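Local atomic coordinates of helianthamide (Stichodactyla helianthus, PDB entry 4X0N), a protein that inhibits alpha-amylase, probably by inserting into the enzyme's active-site cleft, and has the disulfide-rich fold of a beta-defensin. Residues B[14-25]-B[32-42]. Sequence-based numbering, arbitrary orientation.
Sequences GICKASCAEDEK and VCEGHLCCYKT
I15 and C39 pair as antiparallel hydrogen-bonded neighbours, I15 N giving to C39 O at 2.9 Å and C39 N returning to I15 O. K17 and L37 repeat that exchange, and C16 faces C38 between them as a non-hydrogen-bonded pair. This is the central ladder of a beta-defensin-like sheet, strands 14-17 and 37-40 running at 142° to each other. On its other side strand 37-40 receives K25, whose N reaches Y40 O at 2.9 Å with an almost straight bond (176°), while Y40 N binds K25 O. The loop between K17 and K25 thus carries the chain from one edge of strand 37-40 to the other.

Two disulfides bridge the segments: C16 to C33, the first residue of the type I' turn C33-H36, and C20 to C39, which ties the loop to the strand. A third joins C38 to C6 on strand 6-9. Fully extended beyond CG (chi3 -178°), the K17 chain runs past C39 SG, its CB 3.7 Å away, and brings NZ to the syn lone pair of E24 OE2 at 3.1 Å. K41 NZ makes a weak salt bridge to E24 OE2 at 3.4 Å. E24 OE1 accepts from A21 N, which comes from above the carboxylate plane, helping to hold the group against C39 CB. A leucine at E24 would probably leave K17 and K41 without their shared counter-charge and A21 N without its acceptor. The K25 side chain crosses Y40 at about a right angle, and its CB makes a CH-pi contact over one face of the ring, 4.0 Å from the centroid.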
loop_
_atom_site.group_PDB
_atom_site.type_symbol
_atom_site.label_atom_id
_atom_site.label_comp_id
_atom_site.label_asym_id
_atom_site.label_seq_id
_atom_site.Cartn_x
_atom_site.Cartn_y
_atom_site.Cartn_z
ATOM N N GLY B 14 -18.184 -6.202 4.687
ATOM C CA GLY B 14 -19.518 -6.341 5.237
ATOM C C GLY B 14 -20.083 -5.100 5.904
ATOM O O GLY B 14 -19.448 -4.043 5.940
ATOM N N ILE B 15 -21.273 -5.262 6.478
ATOM C CA ILE B 15 -21.920 -4.233 7.282
ATOM C C ILE B 15 -22.101 -4.728 8.715
ATOM O O ILE B 15 -22.583 -5.836 8.939
ATOM C CB ILE B 15 -23.303 -3.875 6.702
ATOM C CG1 ILE B 15 -23.158 -3.297 5.291
ATOM C CG2 ILE B 15 -24.038 -2.896 7.604
ATOM C CD1 ILE B 15 -24.479 -2.950 4.633
ATOM N N CYS B 16 -21.729 -3.894 9.680
ATOM C CA CYS B 16 -21.862 -4.236 11.092
ATOM C C CYS B 16 -23.316 -4.224 11.548
ATOM O O CYS B 16 -23.972 -3.184 11.536
ATOM C CB CYS B 16 -21.043 -3.273 11.952
ATOM S SG CYS B 16 -19.262 -3.538 11.837
ATOM N N LYS B 17 -23.805 -5.396 11.945
ATOM C CA LYS B 17 -25.182 -5.576 12.393
ATOM C C LYS B 17 -25.222 -6.505 13.605
ATOM O O LYS B 17 -24.279 -7.258 13.857
ATOM C CB LYS B 17 -26.047 -6.195 11.292
ATOM C CG LYS B 17 -26.082 -5.449 9.971
ATOM C CD LYS B 17 -26.890 -6.242 8.949
ATOM C CE LYS B 17 -26.922 -5.558 7.590
ATOM N NZ LYS B 17 -27.679 -6.368 6.593
ATOM N N ALA B 18 -26.320 -6.449 14.352
ATOM C CA ALA B 18 -26.537 -7.365 15.466
ATOM C C ALA B 18 -26.810 -8.783 14.972
ATOM O O ALA B 18 -26.356 -9.758 15.572
ATOM C CB ALA B 18 -27.681 -6.879 16.325
ATOM N N SER B 19 -27.553 -8.893 13.876
ATOM C CA SER B 19 -27.770 -10.185 13.233
ATOM C C SER B 19 -27.843 -10.029 11.717
ATOM O O SER B 19 -28.290 -8.999 11.214
ATOM C CB SER B 19 -29.029 -10.867 13.777
ATOM O OG SER B 19 -30.193 -10.121 13.463
ATOM N N CYS B 20 -27.404 -11.056 10.998
ATOM C CA CYS B 20 -27.283 -10.979 9.546
ATOM C C CYS B 20 -28.502 -11.534 8.822
ATOM O O CYS B 20 -29.200 -12.406 9.339
ATOM C CB CYS B 20 -26.029 -11.716 9.082
ATOM S SG CYS B 20 -24.532 -11.179 9.921
ATOM N N ALA B 21 -28.751 -11.011 7.625
ATOM C CA ALA B 21 -29.850 -11.472 6.777
ATOM C C ALA B 21 -29.768 -12.965 6.456
ATOM O O ALA B 21 -28.761 -13.620 6.729
ATOM C CB ALA B 21 -29.900 -10.653 5.496
ATOM N N GLU B 22 -30.837 -13.495 5.871
ATOM C CA GLU B 22 -30.888 -14.898 5.471
ATOM C C GLU B 22 -29.812 -15.244 4.441
ATOM O O GLU B 22 -29.288 -16.359 4.429
ATOM C CB GLU B 22 -32.271 -15.233 4.905
ATOM C CG GLU B 22 -32.582 -16.720 4.886
ATOM C CD GLU B 22 -32.561 -17.331 6.275
ATOM O OE1 GLU B 22 -33.490 -17.049 7.064
ATOM O OE2 GLU B 22 -31.612 -18.086 6.579
ATOM N N ASP B 23 -29.482 -14.285 3.581
ATOM C CA ASP B 23 -28.546 -14.525 2.486
ATOM C C ASP B 23 -27.165 -13.933 2.766
ATOM O O ASP B 23 -26.360 -13.750 1.851
ATOM C CB ASP B 23 -29.102 -13.962 1.176
ATOM C CG ASP B 23 -29.245 -12.451 1.205
ATOM O OD1 ASP B 23 -29.445 -11.892 2.306
ATOM O OD2 ASP B 23 -29.157 -11.823 0.129
ATOM N N GLU B 24 -26.897 -13.637 4.033
ATOM C CA GLU B 24 -25.616 -13.066 4.426
ATOM C C GLU B 24 -24.828 -14.025 5.308
ATOM O O GLU B 24 -25.391 -14.930 5.927
ATOM C CB GLU B 24 -25.818 -11.739 5.160
ATOM C CG GLU B 24 -26.214 -10.577 4.264
ATOM C CD GLU B 24 -26.478 -9.304 5.047
ATOM O OE1 GLU B 24 -26.666 -9.395 6.280
ATOM O OE2 GLU B 24 -26.495 -8.214 4.433
ATOM N N LYS B 25 -23.518 -13.818 5.364
ATOM C CA LYS B 25 -22.650 -14.626 6.206
ATOM C C LYS B 25 -22.107 -13.765 7.336
ATOM O O LYS B 25 -21.894 -12.567 7.163
ATOM C CB LYS B 25 -21.520 -15.244 5.381
ATOM C CG LYS B 25 -21.996 -16.276 4.369
ATOM C CD LYS B 25 -20.845 -16.833 3.547
ATOM C CE LYS B 25 -20.349 -15.825 2.520
ATOM N NZ LYS B 25 -21.376 -15.513 1.483
ATOM N N VAL B 32 -14.130 -3.358 14.746
ATOM C CA VAL B 32 -14.831 -2.186 14.227
ATOM C C VAL B 32 -16.349 -2.294 14.328
ATOM O O VAL B 32 -17.055 -1.295 14.196
ATOM C CB VAL B 32 -14.448 -1.879 12.764
ATOM C CG1 VAL B 32 -12.979 -1.501 12.668
ATOM C CG2 VAL B 32 -14.767 -3.068 11.868
ATOM N N CYS B 33 -16.846 -3.505 14.561
ATOM C CA CYS B 33 -18.275 -3.707 14.768
ATOM C C CYS B 33 -18.663 -3.462 16.224
ATOM O O CYS B 33 -19.843 -3.289 16.538
ATOM C CB CYS B 33 -18.691 -5.113 14.328
ATOM S SG CYS B 33 -18.678 -5.357 12.535
ATOM N N GLU B 34 -17.663 -3.458 17.103
ATOM C CA GLU B 34 -17.854 -3.111 18.509
ATOM C C GLU B 34 -18.827 -4.046 19.229
ATOM O O GLU B 34 -19.708 -3.594 19.961
ATOM C CB GLU B 34 -18.299 -1.652 18.646
ATOM C CG GLU B 34 -17.222 -0.655 18.250
ATOM C CD GLU B 34 -17.764 0.745 18.053
ATOM O OE1 GLU B 34 -18.926 0.877 17.611
ATOM O OE2 GLU B 34 -17.029 1.714 18.340
ATOM N N GLY B 35 -18.660 -5.348 19.018
ATOM C CA GLY B 35 -19.536 -6.333 19.626
ATOM C C GLY B 35 -20.554 -6.908 18.659
ATOM O O GLY B 35 -21.124 -7.971 18.905
ATOM N N HIS B 36 -20.787 -6.205 17.556
ATOM C CA HIS B 36 -21.723 -6.680 16.548
ATOM C C HIS B 36 -21.076 -7.729 15.650
ATOM O O HIS B 36 -19.885 -8.015 15.765
ATOM C CB HIS B 36 -22.199 -5.512 15.685
ATOM C CG HIS B 36 -23.395 -4.797 16.244
ATOM N ND1 HIS B 36 -24.165 -5.315 17.254
ATOM C CD2 HIS B 36 -23.942 -3.602 15.915
ATOM C CE1 HIS B 36 -25.145 -4.469 17.535
ATOM N NE2 HIS B 36 -25.032 -3.427 16.739
ATOM N N LEU B 37 -21.880 -8.297 14.757
ATOM C CA LEU B 37 -21.391 -9.169 13.696
ATOM C C LEU B 37 -21.048 -8.359 12.452
ATOM O O LEU B 37 -21.622 -7.298 12.218
ATOM C CB LEU B 37 -22.463 -10.198 13.333
ATOM C CG LEU B 37 -22.585 -11.494 14.144
ATOM C CD1 LEU B 37 -22.621 -11.240 15.642
ATOM C CD2 LEU B 37 -23.828 -12.255 13.713
ATOM N N CYS B 38 -20.110 -8.862 11.657
ATOM C CA CYS B 38 -19.907 -8.329 10.317
ATOM C C CYS B 38 -20.696 -9.173 9.325
ATOM O O CYS B 38 -20.466 -10.373 9.194
ATOM C CB CYS B 38 -18.422 -8.323 9.954
ATOM S SG CYS B 38 -18.068 -7.753 8.272
ATOM N N CYS B 39 -21.623 -8.536 8.619
ATOM C CA CYS B 39 -22.543 -9.246 7.742
ATOM C C CYS B 39 -22.199 -8.969 6.287
ATOM O O CYS B 39 -22.375 -7.854 5.794
ATOM C CB CYS B 39 -23.987 -8.828 8.037
ATOM S SG CYS B 39 -24.540 -9.153 9.733
ATOM N N TYR B 40 -21.707 -9.992 5.599
ATOM C CA TYR B 40 -21.170 -9.804 4.263
ATOM C C TYR B 40 -21.707 -10.834 3.284
ATOM O O TYR B 40 -22.356 -11.805 3.673
ATOM C CB TYR B 40 -19.643 -9.902 4.304
ATOM C CG TYR B 40 -19.118 -11.253 4.758
ATOM C CD1 TYR B 40 -18.608 -12.165 3.844
ATOM C CD2 TYR B 40 -19.130 -11.614 6.100
ATOM C CE1 TYR B 40 -18.125 -13.397 4.253
ATOM C CE2 TYR B 40 -18.651 -12.845 6.518
ATOM C CZ TYR B 40 -18.149 -13.732 5.590
ATOM O OH TYR B 40 -17.671 -14.957 5.996
ATOM N N LYS B 41 -21.432 -10.601 2.005
ATOM C CA LYS B 41 -21.601 -11.610 0.976
ATOM C C LYS B 41 -20.293 -11.683 0.204
ATOM O O LYS B 41 -19.660 -10.657 -0.048
ATOM C CB LYS B 41 -22.735 -11.231 0.023
ATOM C CG LYS B 41 -24.025 -10.819 0.710
ATOM C CD LYS B 41 -25.078 -10.418 -0.311
ATOM C CE LYS B 41 -26.323 -9.848 0.360
ATOM N NZ LYS B 41 -26.046 -8.568 1.077
ATOM N N THR B 42 -19.879 -12.887 -0.171
ATOM C CA THR B 42 -18.719 -13.016 -1.038
ATOM C C THR B 42 -19.188 -12.973 -2.483
ATOM O O THR B 42 -20.236 -13.529 -2.813
ATOM C CB THR B 42 -17.951 -14.328 -0.780
ATOM O OG1 THR B 42 -18.779 -15.447 -1.119
ATOM C CG2 THR B 42 -17.541 -14.427 0.681
#